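PDB 3NTN: UspA1 from Moraxella catarrhalis, which is a trimeric autotransporter adhesin of the outer membrane that binds fibronectin and the receptor CEACAM1, probably fastening the bacterium to host surfaces. Local coordinates for residues G43-Q48 against A57-K62; Q18-N23 against N31-G36; N109-S114 against K124-V129; A65-A70 against G79-A84; V83-N88 against F99-N104. One frame throughout, in Å; residues are numbered along the deposited sequence.

Interaction 1: G43-Q48 against A57-K62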
# COMPACT_ATOMS: atom_id res chain seq x y z
N GLY B 43 4.41 18.76 -21.29
CA GLY B 43 3.31 19.61 -21.76
C GLY B 43 2.42 20.11 -20.64
O GLY B 43 2.71 19.94 -19.45
N GLY B 44 1.31 20.72 -21.01
CA GLY B 44 0.41 21.32 -20.06
C GLY B 44 0.80 22.77 -19.90
O GLY B 44 1.27 23.39 -20.85
N ARG B 45 0.65 23.29 -18.70
CA ARG B 45 0.58 24.74 -18.48
C ARG B 45 1.15 25.07 -17.12
O ARG B 45 0.83 24.42 -16.15
CB ARG B 45 -0.90 25.19 -18.53
CG ARG B 45 -1.11 26.72 -18.22
CD ARG B 45 -2.49 27.27 -18.67
NE ARG B 45 -3.63 26.61 -18.02
CZ ARG B 45 -4.17 27.01 -16.87
NH1 ARG B 45 -3.67 28.05 -16.22
NH2 ARG B 45 -5.22 26.35 -16.34
N LYS B 46 1.97 26.11 -17.07
CA LYS B 46 2.49 26.66 -15.81
C LYS B 46 3.38 25.66 -15.01
O LYS B 46 3.47 25.74 -13.79
CB LYS B 46 1.31 27.11 -14.96
CG LYS B 46 1.40 28.45 -14.40
CD LYS B 46 -0.05 28.90 -14.07
CE LYS B 46 -0.45 28.78 -12.59
NZ LYS B 46 -1.92 28.40 -12.45
N ASN B 47 4.02 24.73 -15.70
CA ASN B 47 4.95 23.77 -15.07
C ASN B 47 6.37 24.33 -14.91
O ASN B 47 6.86 25.11 -15.74
CB ASN B 47 5.03 22.46 -15.84
CG ASN B 47 3.69 21.73 -15.91
OD1 ASN B 47 3.16 21.32 -14.90
ND2 ASN B 47 3.15 21.57 -17.12
N GLN B 48 7.01 23.93 -13.81
CA GLN B 48 8.44 24.13 -13.61
C GLN B 48 9.14 22.79 -13.43
O GLN B 48 8.52 21.80 -13.00
CB GLN B 48 8.72 25.01 -12.41
CG GLN B 48 8.10 26.39 -12.54
CD GLN B 48 8.25 27.16 -11.26
OE1 GLN B 48 9.06 26.81 -10.39
NE2 GLN B 48 7.45 28.23 -11.12
N ALA B 57 4.46 16.97 -15.92
CA ALA B 57 3.44 17.18 -16.98
C ALA B 57 2.10 17.53 -16.32
O ALA B 57 1.82 17.06 -15.24
CB ALA B 57 3.33 15.94 -17.83
N GLY B 58 1.27 18.32 -16.97
CA GLY B 58 -0.06 18.62 -16.49
C GLY B 58 -0.15 20.11 -16.20
O GLY B 58 0.43 20.92 -16.93
N ILE B 59 -0.84 20.48 -15.11
CA ILE B 59 -1.01 21.86 -14.83
C ILE B 59 -0.37 22.22 -13.49
O ILE B 59 -0.67 21.60 -12.43
CB ILE B 59 -2.49 22.24 -14.84
CG1 ILE B 59 -3.07 22.09 -16.22
CG2 ILE B 59 -2.69 23.68 -14.30
CD1 ILE B 59 -4.61 22.22 -16.24
N ASP B 60 0.51 23.22 -13.52
CA ASP B 60 1.00 23.87 -12.30
C ASP B 60 1.86 22.97 -11.37
O ASP B 60 1.79 23.08 -10.15
CB ASP B 60 -0.17 24.57 -11.52
CG ASP B 60 0.31 25.77 -10.71
OD1 ASP B 60 1.51 26.13 -10.79
OD2 ASP B 60 -0.47 26.34 -9.94
N ASN B 61 2.70 22.13 -11.96
CA ASN B 61 3.58 21.23 -11.20
C ASN B 61 4.93 21.86 -11.03
O ASN B 61 5.32 22.69 -11.87
CB ASN B 61 3.72 19.90 -11.92
CG ASN B 61 2.38 19.22 -12.09
OD1 ASN B 61 1.80 18.79 -11.11
ND2 ASN B 61 1.85 19.19 -13.33
N LYS B 62 5.63 21.50 -9.95
CA LYS B 62 6.99 21.91 -9.75
C LYS B 62 7.80 20.66 -9.50
O LYS B 62 7.66 20.02 -8.47
CB LYS B 62 7.12 22.82 -8.53
CG LYS B 62 6.46 24.20 -8.71
CD LYS B 62 6.76 25.11 -7.47
CE LYS B 62 6.28 26.53 -7.68
NZ LYS B 62 4.89 26.52 -8.22
O HOH W 1 4.32 25.55 -10.99
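N47 and N61 lie alongside each other and point the same way, their amide planes only 3° apart. The oxygen of N47 is gripped twice: N61 N reaches N47 OD1 at 3.1 Å and N61 ND2 reaches it at 3.0 Å, the two donors coming from opposite faces of the N47 amide. The other end is held too: chi1 -62° sets CG beside the backbone N, from where N47 ND2 gives a 2.8 Å bond to G58 O, well above the carbonyl plane, and three bonds fix the amide's rotation. N61 repeats the pose one coil further on, with ND2 also bonded to G72 O and OD1 to N75 N. Such asparagines lined up, amide beside amide, in successive corners belong to the left-handed parallel beta-roll of YadA-like heads. K46 crosses D60 at an angle, with K46 NZ 3.6 Å from D60 OD2 in a salt bridge, while a water accepts from K62 NZ and lies 2.9 Å from both K46 O and D60 OD1. The R45 guanidinium carries I59 CG2 over one face, and its NE is paired with D38 of the second subunit. Q48 and K62 run side by side, Q48 OE1 turning to N64.

Interaction 2: Q18-N23 against N31-G36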
# COMPACT_ATOMS: atom_id res chain seq x y z
N GLN B 18 10.21 27.69 -21.95
CA GLN B 18 11.62 27.97 -21.83
C GLN B 18 12.34 26.69 -21.50
O GLN B 18 11.97 26.01 -20.57
CB GLN B 18 11.87 29.03 -20.72
CG GLN B 18 11.61 30.49 -21.15
CD GLN B 18 11.42 31.44 -19.95
OE1 GLN B 18 12.15 32.44 -19.78
NE2 GLN B 18 10.41 31.14 -19.12
N ALA B 19 13.36 26.33 -22.27
CA ALA B 19 14.18 25.17 -21.94
C ALA B 19 15.57 25.73 -21.61
O ALA B 19 16.47 25.68 -22.43
CB ALA B 19 14.21 24.21 -23.07
N LYS B 20 15.71 26.30 -20.43
CA LYS B 20 16.96 26.97 -20.03
C LYS B 20 18.06 26.00 -19.57
O LYS B 20 19.22 26.37 -19.54
CB LYS B 20 16.70 28.01 -18.93
CG LYS B 20 15.71 29.09 -19.33
CD LYS B 20 15.16 29.84 -18.12
CE LYS B 20 15.11 31.35 -18.40
NZ LYS B 20 14.58 32.12 -17.23
N GLY B 21 17.70 24.79 -19.15
CA GLY B 21 18.69 23.84 -18.62
C GLY B 21 19.40 23.15 -19.77
O GLY B 21 18.78 22.90 -20.81
N ARG B 22 20.70 22.88 -19.61
CA ARG B 22 21.42 21.99 -20.53
C ARG B 22 20.66 20.66 -20.72
O ARG B 22 20.24 20.06 -19.74
CB ARG B 22 22.82 21.71 -19.98
CG ARG B 22 23.80 21.20 -21.02
CD ARG B 22 25.29 21.39 -20.62
NE ARG B 22 25.61 21.03 -19.22
CZ ARG B 22 25.68 19.79 -18.75
NH1 ARG B 22 25.46 18.75 -19.56
NH2 ARG B 22 25.97 19.58 -17.47
N ASN B 23 20.54 20.20 -21.98
CA ASN B 23 19.74 19.01 -22.38
C ASN B 23 18.27 19.03 -21.93
O ASN B 23 17.61 17.96 -21.88
CB ASN B 23 20.32 17.68 -21.83
CG ASN B 23 21.81 17.52 -22.05
OD1 ASN B 23 22.34 17.72 -23.15
ND2 ASN B 23 22.50 17.10 -20.99
N ASN B 31 3.60 28.46 -21.00
CA ASN B 31 4.24 28.89 -19.78
C ASN B 31 4.95 27.77 -18.98
O ASN B 31 4.88 27.69 -17.73
CB ASN B 31 3.23 29.64 -18.89
CG ASN B 31 3.88 30.65 -18.00
OD1 ASN B 31 4.94 31.19 -18.32
ND2 ASN B 31 3.25 30.93 -16.87
N ASN B 32 5.64 26.90 -19.71
CA ASN B 32 6.44 25.88 -19.10
C ASN B 32 7.94 26.26 -19.03
O ASN B 32 8.53 26.67 -20.00
CB ASN B 32 6.19 24.55 -19.82
CG ASN B 32 4.72 24.05 -19.68
OD1 ASN B 32 4.16 24.06 -18.58
ND2 ASN B 32 4.12 23.61 -20.79
N GLU B 33 8.55 26.13 -17.86
CA GLU B 33 9.94 26.48 -17.66
C GLU B 33 10.76 25.27 -17.18
O GLU B 33 10.62 24.83 -16.02
CB GLU B 33 9.99 27.52 -16.55
CG GLU B 33 10.95 28.62 -16.78
CD GLU B 33 10.92 29.64 -15.63
OE1 GLU B 33 12.02 30.03 -15.16
OE2 GLU B 33 9.79 30.03 -15.21
N ALA B 34 11.64 24.76 -18.03
CA ALA B 34 12.53 23.65 -17.61
C ALA B 34 13.96 24.12 -17.38
O ALA B 34 14.69 24.41 -18.31
CB ALA B 34 12.48 22.43 -18.59
N THR B 35 14.35 24.18 -16.13
CA THR B 35 15.57 24.86 -15.77
C THR B 35 16.73 23.94 -15.40
O THR B 35 17.90 24.33 -15.49
CB THR B 35 15.24 25.86 -14.68
OG1 THR B 35 15.04 27.13 -15.32
CG2 THR B 35 16.32 25.92 -13.63
N GLY B 36 16.42 22.70 -15.02
CA GLY B 36 17.46 21.79 -14.59
C GLY B 36 18.17 21.10 -15.74
O GLY B 36 17.62 20.91 -16.83
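Backbone bonds between Q18-N23 and N31-G36 carry most of this contact. Q18 N donates to N32 O at 2.8 Å, and Q18 O receives A34 N at 2.9 Å, so Q18 is held on both its polar backbone atoms in parallel pairing with E33. Beyond it the strand gives way to a turn, and A34 O becomes the shared acceptor: G21 N meets it at 3.1 Å, in the carbonyl plane and on a lone pair, while K20 N adds a weak, bent bond. A CA-H...O contact from G21 to G36 O extends the pairing.

Among side chains, Q18 and E33 lie side by side and point the same way, with amide and carboxylate planes turned 40° apart. The aliphatic part meets the amide, E33 CG lying 3.5 Å from Q18 NE2. K20 crosses over toward the acid, but K20 NZ stays 3.9 Å from E33 OE1, a long salt bridge. Packing continues at the flank, where K20 and T35 run side by side, K20 CD 3.9 Å from T35 OG1.

Cohesion of these adjacent coils of the parallel beta-roll head therefore rests chiefly on main-chain bonds, the long-range pairing of K20 with E33 probably contributing little.

Interaction 3: N109-S114 against K124-V129. With SO4 (sulfate ion), chain G.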
# COMPACT_ATOMS: atom_id res chain seq x y z
N ASN B 109 3.69 16.02 8.59
CA ASN B 109 4.34 15.13 9.54
C ASN B 109 5.02 13.92 8.94
O ASN B 109 5.55 13.09 9.65
CB ASN B 109 3.38 14.75 10.66
CG ASN B 109 3.13 15.91 11.59
OD1 ASN B 109 4.04 16.38 12.30
ND2 ASN B 109 1.89 16.39 11.60
N ALA B 110 5.04 13.87 7.62
CA ALA B 110 5.69 12.82 6.86
C ALA B 110 7.20 12.94 7.02
O ALA B 110 7.75 14.01 6.80
CB ALA B 110 5.32 12.97 5.45
N GLN B 111 7.88 11.87 7.42
CA GLN B 111 9.35 11.85 7.38
C GLN B 111 9.92 11.26 6.07
O GLN B 111 9.21 10.64 5.27
CB GLN B 111 9.93 11.06 8.56
CG GLN B 111 9.53 11.52 9.96
CD GLN B 111 9.55 10.33 10.93
OE1 GLN B 111 8.95 9.26 10.66
NE2 GLN B 111 10.26 10.50 12.06
N ASN B 112 11.21 11.44 5.89
CA ASN B 112 11.95 10.82 4.79
C ASN B 112 11.55 9.34 4.62
O ASN B 112 11.49 8.61 5.59
CB ASN B 112 13.47 10.94 5.01
CG ASN B 112 13.93 12.38 5.10
OD1 ASN B 112 13.35 13.28 4.47
ND2 ASN B 112 14.97 12.61 5.85
N GLY B 113 11.25 8.94 3.39
CA GLY B 113 10.93 7.55 3.11
C GLY B 113 9.44 7.27 3.22
O GLY B 113 9.03 6.14 3.14
N SER B 114 8.61 8.26 3.43
CA SER B 114 7.19 7.99 3.59
C SER B 114 6.54 7.65 2.25
O SER B 114 6.95 8.18 1.22
CB SER B 114 6.51 9.22 4.16
OG SER B 114 6.84 9.32 5.55
N LYS B 124 2.56 10.52 8.50
CA LYS B 124 2.65 10.32 9.96
C LYS B 124 4.04 9.86 10.33
O LYS B 124 4.64 9.04 9.63
CB LYS B 124 1.63 9.25 10.39
CG LYS B 124 1.05 9.45 11.78
CD LYS B 124 -0.04 8.41 12.01
CE LYS B 124 -0.03 7.92 13.44
NZ LYS B 124 -1.42 7.58 13.78
N ALA B 125 4.56 10.36 11.44
CA ALA B 125 5.87 10.01 11.94
C ALA B 125 5.90 8.53 12.40
O ALA B 125 4.97 8.07 13.04
CB ALA B 125 6.23 10.98 13.12
N ALA B 126 6.93 7.79 12.06
CA ALA B 126 7.12 6.44 12.58
C ALA B 126 7.20 6.38 14.13
O ALA B 126 7.83 7.23 14.76
CB ALA B 126 8.38 5.81 11.98
N THR B 127 6.54 5.40 14.74
CA THR B 127 6.79 5.14 16.18
C THR B 127 7.51 3.81 16.36
O THR B 127 7.52 2.96 15.44
CB THR B 127 5.50 5.21 17.05
OG1 THR B 127 4.52 4.25 16.57
CG2 THR B 127 4.92 6.65 17.00
N ILE B 128 8.15 3.66 17.52
CA ILE B 128 8.88 2.46 17.88
C ILE B 128 7.99 1.69 18.82
O ILE B 128 7.70 2.15 19.91
CB ILE B 128 10.22 2.79 18.55
CG1 ILE B 128 11.14 3.54 17.57
CG2 ILE B 128 10.93 1.49 19.04
CD1 ILE B 128 12.42 4.08 18.21
N VAL B 129 7.51 0.53 18.38
CA VAL B 129 6.58 -0.26 19.19
C VAL B 129 7.17 -1.64 19.40
O VAL B 129 7.00 -2.52 18.59
CB VAL B 129 5.16 -0.39 18.54
CG1 VAL B 129 4.23 -1.01 19.51
CG2 VAL B 129 4.62 0.97 18.16
S SO4 G . -2.46 11.16 14.35
O1 SO4 G . -3.23 9.92 14.28
O2 SO4 G . -3.34 12.26 13.94
O3 SO4 G . -1.84 11.34 15.68
O4 SO4 G . -1.33 11.13 13.41
O HOH W 2 9.82 8.73 14.25
O HOH W 3 6.71 9.35 8.40
O HOH W 4 4.38 9.89 6.40
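Q111 and A126 join two irregular segments whose backbones come nearest at A110 and K124, with CA atoms 5.0 Å apart, and the first of them closes in a type II beta turn from Q111 to S114. The contact lies on the surface where the beta-roll head of this trimeric adhesin passes into the chain leading to its neck; as neither segment forms regular strand here, side chain and water do the linking. Q111 is the main link. With CG beside the backbone N (chi1 -57°) and the chain extended beyond it, its amide reaches across to A126, where A126 N donates to Q111 OE1 at 2.9 Å from well above the amide carbonyl plane. Q111 CD also rests 4.0 Å from A125 CB. A water accepting from Q111 NE2 lies near A126 O, a probable second tie to that residue. Inside the turn, S114 OG donates to Q111 O at 2.7 Å. A water near that hydroxyl accepts from K124 N at 2.8 Å; another accepts from Q111 N and lies among S114 OG, Q111 OE1 and K124 O, its proton sharing unresolved. A126 packs on Q163 of the third subunit, which also accepts a bond from T127 N. The lysine side chain leads away from the turn to a sulfate ion, probably from the crystallisation liquor, and K124 NZ donates to its O1 at 3.0 Å.

Interaction 4: A65-A70 against G79-A84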
# COMPACT_ATOMS: atom_id res chain seq x y z
N ALA B 65 13.48 19.39 -7.64
CA ALA B 65 14.65 18.84 -6.91
C ALA B 65 15.13 17.69 -7.76
O ALA B 65 14.40 17.20 -8.71
CB ALA B 65 14.27 18.36 -5.56
N ASP B 66 16.33 17.21 -7.46
CA ASP B 66 16.91 16.25 -8.35
C ASP B 66 15.98 15.03 -8.49
O ASP B 66 15.43 14.56 -7.51
CB ASP B 66 18.33 15.89 -7.94
CG ASP B 66 19.28 17.10 -8.01
OD1 ASP B 66 20.39 16.97 -7.45
OD2 ASP B 66 18.94 18.16 -8.63
N ASN B 67 15.80 14.58 -9.74
CA ASN B 67 15.02 13.34 -10.06
C ASN B 67 13.54 13.38 -9.67
O ASN B 67 12.85 12.36 -9.73
CB ASN B 67 15.70 12.05 -9.56
CG ASN B 67 17.20 12.07 -9.77
OD1 ASN B 67 17.69 12.35 -10.89
ND2 ASN B 67 17.95 11.76 -8.71
N ALA B 68 13.04 14.56 -9.33
CA ALA B 68 11.62 14.76 -9.02
C ALA B 68 10.75 14.33 -10.17
O ALA B 68 11.06 14.56 -11.31
CB ALA B 68 11.34 16.27 -8.64
N VAL B 69 9.62 13.70 -9.84
CA VAL B 69 8.59 13.36 -10.81
C VAL B 69 7.33 14.00 -10.25
O VAL B 69 6.95 13.75 -9.08
CB VAL B 69 8.41 11.81 -10.96
CG1 VAL B 69 7.16 11.47 -11.81
CG2 VAL B 69 9.64 11.20 -11.53
N ALA B 70 6.70 14.87 -11.04
CA ALA B 70 5.51 15.58 -10.58
C ALA B 70 4.52 15.54 -11.76
O ALA B 70 4.71 16.19 -12.80
CB ALA B 70 5.86 17.01 -10.21
N GLY B 79 11.95 18.23 -2.61
CA GLY B 79 12.81 17.35 -1.77
C GLY B 79 13.41 16.31 -2.67
O GLY B 79 12.72 15.82 -3.57
N GLU B 80 14.70 16.01 -2.51
CA GLU B 80 15.34 15.07 -3.43
C GLU B 80 14.64 13.67 -3.55
O GLU B 80 14.02 13.17 -2.59
CB GLU B 80 16.81 14.91 -3.10
CG GLU B 80 17.65 16.19 -3.27
CD GLU B 80 19.14 15.87 -3.51
OE1 GLU B 80 19.50 14.67 -3.35
OE2 GLU B 80 19.94 16.80 -3.86
N ASN B 81 14.72 13.09 -4.76
CA ASN B 81 14.35 11.68 -5.02
C ASN B 81 12.91 11.39 -4.58
O ASN B 81 12.59 10.35 -4.03
CB ASN B 81 15.40 10.72 -4.41
CG ASN B 81 16.80 10.90 -5.07
OD1 ASN B 81 16.89 11.09 -6.28
ND2 ASN B 81 17.88 10.84 -4.27
N SER B 82 12.03 12.35 -4.84
CA SER B 82 10.66 12.26 -4.46
C SER B 82 9.82 12.25 -5.69
O SER B 82 10.27 12.71 -6.76
CB SER B 82 10.27 13.45 -3.59
OG SER B 82 10.83 13.27 -2.33
N VAL B 83 8.60 11.72 -5.53
CA VAL B 83 7.60 11.55 -6.60
C VAL B 83 6.24 12.05 -6.09
O VAL B 83 5.89 11.78 -4.96
CB VAL B 83 7.55 10.05 -7.01
CG1 VAL B 83 6.36 9.73 -7.97
CG2 VAL B 83 8.89 9.64 -7.62
N ALA B 84 5.48 12.78 -6.90
CA ALA B 84 4.07 13.02 -6.61
C ALA B 84 3.27 12.87 -7.89
O ALA B 84 3.49 13.61 -8.86
CB ALA B 84 3.86 14.40 -6.08
O HOH W 5 12.15 10.49 -7.99
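N67 ND2 donates to N81 OD1 at 2.7 Å, and the bond is almost straight, 175° at the hydrogen. The acceptor lies in the amide plane of N67, and the two amides, side by side and pointing the same way, are only 8° from coplanar. Both asparagines place CG beside the backbone N, which lets the two amides line up; N67 OD1 is taken by N73 of the third subunit. N81 N bonds to D66 O at 3.2 Å. A water then spans N67 O and S82 O, and S82 O also accepts V69 N at 3.3 Å, in the carbonyl plane. Beside the turn two acids run together, D66 OD1 lying 3.6 Å from E80 OE2; their mutual repulsion is probably eased by the bond from K52 N to D66 OD2. Further along, the loops become paired strand: V69 sits level with V83, and V69 CB rests 4.0 Å from V83 CG2. This is one rung of the parallel beta-roll. Strands 69-71 and 83-85 are neighbours in its long sheet, A68 and A70 lean on strand 75-77, and V69 packs on L71 of the third subunit.

Interaction 5: V83-N88 against F99-N104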
# COMPACT_ATOMS: atom_id res chain seq x y z
N VAL B 83 8.60 11.72 -5.53
CA VAL B 83 7.60 11.55 -6.60
C VAL B 83 6.24 12.05 -6.09
O VAL B 83 5.89 11.78 -4.96
CB VAL B 83 7.55 10.05 -7.01
CG1 VAL B 83 6.36 9.73 -7.97
CG2 VAL B 83 8.89 9.64 -7.62
N ALA B 84 5.48 12.78 -6.90
CA ALA B 84 4.07 13.02 -6.61
C ALA B 84 3.27 12.87 -7.89
O ALA B 84 3.49 13.61 -8.86
CB ALA B 84 3.86 14.40 -6.08
N ILE B 85 2.27 11.97 -7.88
CA ILE B 85 1.43 11.79 -9.02
C ILE B 85 0.03 11.92 -8.51
O ILE B 85 -0.32 11.27 -7.52
CB ILE B 85 1.67 10.42 -9.67
CG1 ILE B 85 3.14 10.33 -10.16
CG2 ILE B 85 0.66 10.13 -10.88
CD1 ILE B 85 3.54 8.91 -10.59
N GLY B 86 -0.78 12.74 -9.19
CA GLY B 86 -2.18 12.95 -8.85
C GLY B 86 -2.42 14.45 -8.79
O GLY B 86 -2.13 15.11 -9.75
N SER B 87 -2.80 14.98 -7.62
CA SER B 87 -3.39 16.34 -7.50
C SER B 87 -3.15 17.01 -6.17
O SER B 87 -3.31 16.38 -5.14
CB SER B 87 -4.88 16.23 -7.67
OG SER B 87 -5.22 16.77 -8.90
N ASN B 88 -2.78 18.30 -6.17
CA ASN B 88 -2.51 19.03 -4.90
C ASN B 88 -1.69 18.20 -3.88
O ASN B 88 -2.22 17.76 -2.86
CB ASN B 88 -3.83 19.52 -4.24
CG ASN B 88 -4.66 20.40 -5.15
OD1 ASN B 88 -4.33 21.58 -5.35
ND2 ASN B 88 -5.76 19.85 -5.69
N PHE B 99 7.06 9.38 -1.57
CA PHE B 99 6.31 8.95 -2.75
C PHE B 99 4.85 9.09 -2.51
O PHE B 99 4.36 8.52 -1.55
CB PHE B 99 6.67 7.50 -3.11
CG PHE B 99 8.17 7.31 -3.34
CD1 PHE B 99 8.73 7.48 -4.63
CD2 PHE B 99 9.04 7.05 -2.26
CE1 PHE B 99 10.10 7.35 -4.85
CE2 PHE B 99 10.43 6.92 -2.46
CZ PHE B 99 10.97 7.09 -3.75
N ILE B 100 4.18 9.83 -3.40
CA ILE B 100 2.75 10.09 -3.28
C ILE B 100 1.99 9.64 -4.52
O ILE B 100 2.28 10.03 -5.63
CB ILE B 100 2.50 11.62 -3.08
CG1 ILE B 100 3.32 12.13 -1.85
CG2 ILE B 100 1.02 11.87 -2.91
CD1 ILE B 100 3.31 13.66 -1.69
N LEU B 101 1.00 8.78 -4.34
CA LEU B 101 0.06 8.50 -5.43
C LEU B 101 -1.30 8.78 -4.80
O LEU B 101 -1.77 7.99 -4.00
CB LEU B 101 0.20 7.03 -5.91
CG LEU B 101 -0.79 6.55 -6.99
CD1 LEU B 101 -0.61 7.31 -8.29
CD2 LEU B 101 -0.69 5.05 -7.23
N GLY B 102 -1.87 9.95 -5.09
CA GLY B 102 -2.92 10.49 -4.26
C GLY B 102 -3.25 11.92 -4.63
O GLY B 102 -2.70 12.47 -5.61
N SER B 103 -4.14 12.53 -3.85
CA SER B 103 -4.57 13.89 -4.06
C SER B 103 -4.85 14.54 -2.71
O SER B 103 -5.14 13.85 -1.74
CB SER B 103 -5.84 13.93 -4.90
OG SER B 103 -6.80 13.04 -4.39
N ASN B 104 -4.66 15.86 -2.65
CA ASN B 104 -5.03 16.63 -1.48
C ASN B 104 -4.42 16.05 -0.22
O ASN B 104 -5.09 15.99 0.81
CB ASN B 104 -6.57 16.75 -1.36
CG ASN B 104 -7.19 17.58 -2.49
OD1 ASN B 104 -7.30 17.11 -3.60
ND2 ASN B 104 -7.60 18.81 -2.20
O HOH W 6 -7.50 16.95 -6.12
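S87 O is approached twice by the neighbouring coil: N104 N donates to it at 2.9 Å, and the CA-H of S103 also touches it. I100 N donates to V83 O and I85 N to I100 O, each at 3.0 Å, then G102 N bonds to I85 O and S87 N to G102 O, the last on a lone pair in the carbonyl plane. The axes of strands 83-85 and 99-101 are 6° from parallel and 4.7 Å apart, and residues pair in register, V83 with F99 through S87 with S103.

On the face carrying V83, I85, F99 and L101, V83 CG2 meets F99 CD1 at 3.7 Å, the methyl lying obliquely to the ring. I85 crosses L101, I85 CG2 touching L101 CD1 at 4.0 Å; the leucine reaches it because its CG lies opposite the backbone N (chi1 176°) and CD1 swings back. On the other face A84 CB faces I100 CB, against N89 of strand 89-91. At the corner G86 and G102 run level, G86 CA bringing its hydrogen to G102 O, and the S87 and S103 CB atoms meet beyond. N88 and N104 lie side by side, amides 55° apart, a water donating to N104 OD1 and weakly bound by N88 ND2.

I85 packs on I85 of the third subunit, and L101 likewise on L101 there, consistent with this face lying toward the centre of the trimer. Such in-register coils turning at glycine corners are typical of the left-handed parallel beta-roll of YadA-like adhesin heads.

In the fold
The five contacts follow one another down the head in the chain order 2, 1, 4, 5, 3, a worked example of a solenoid built by repetition. Interactions 2 and 1 are about 12 Å apart between centres and touch through G44 and N32. Interaction 1 reaches interaction 4, about 14 Å away between centres, by the pairing of A57 with A70. Interactions 4 and 5 share V83 and A84 on strand 83-85, in the long parallel sheet that also holds strands 69-71 and 99-101. Interaction 3 joins interaction 5 at S114 and F99, though their centres are about 18 Å apart. Interactions 2 and 3 lie farthest apart, about 34 Å between centres, so the set spans much of the head.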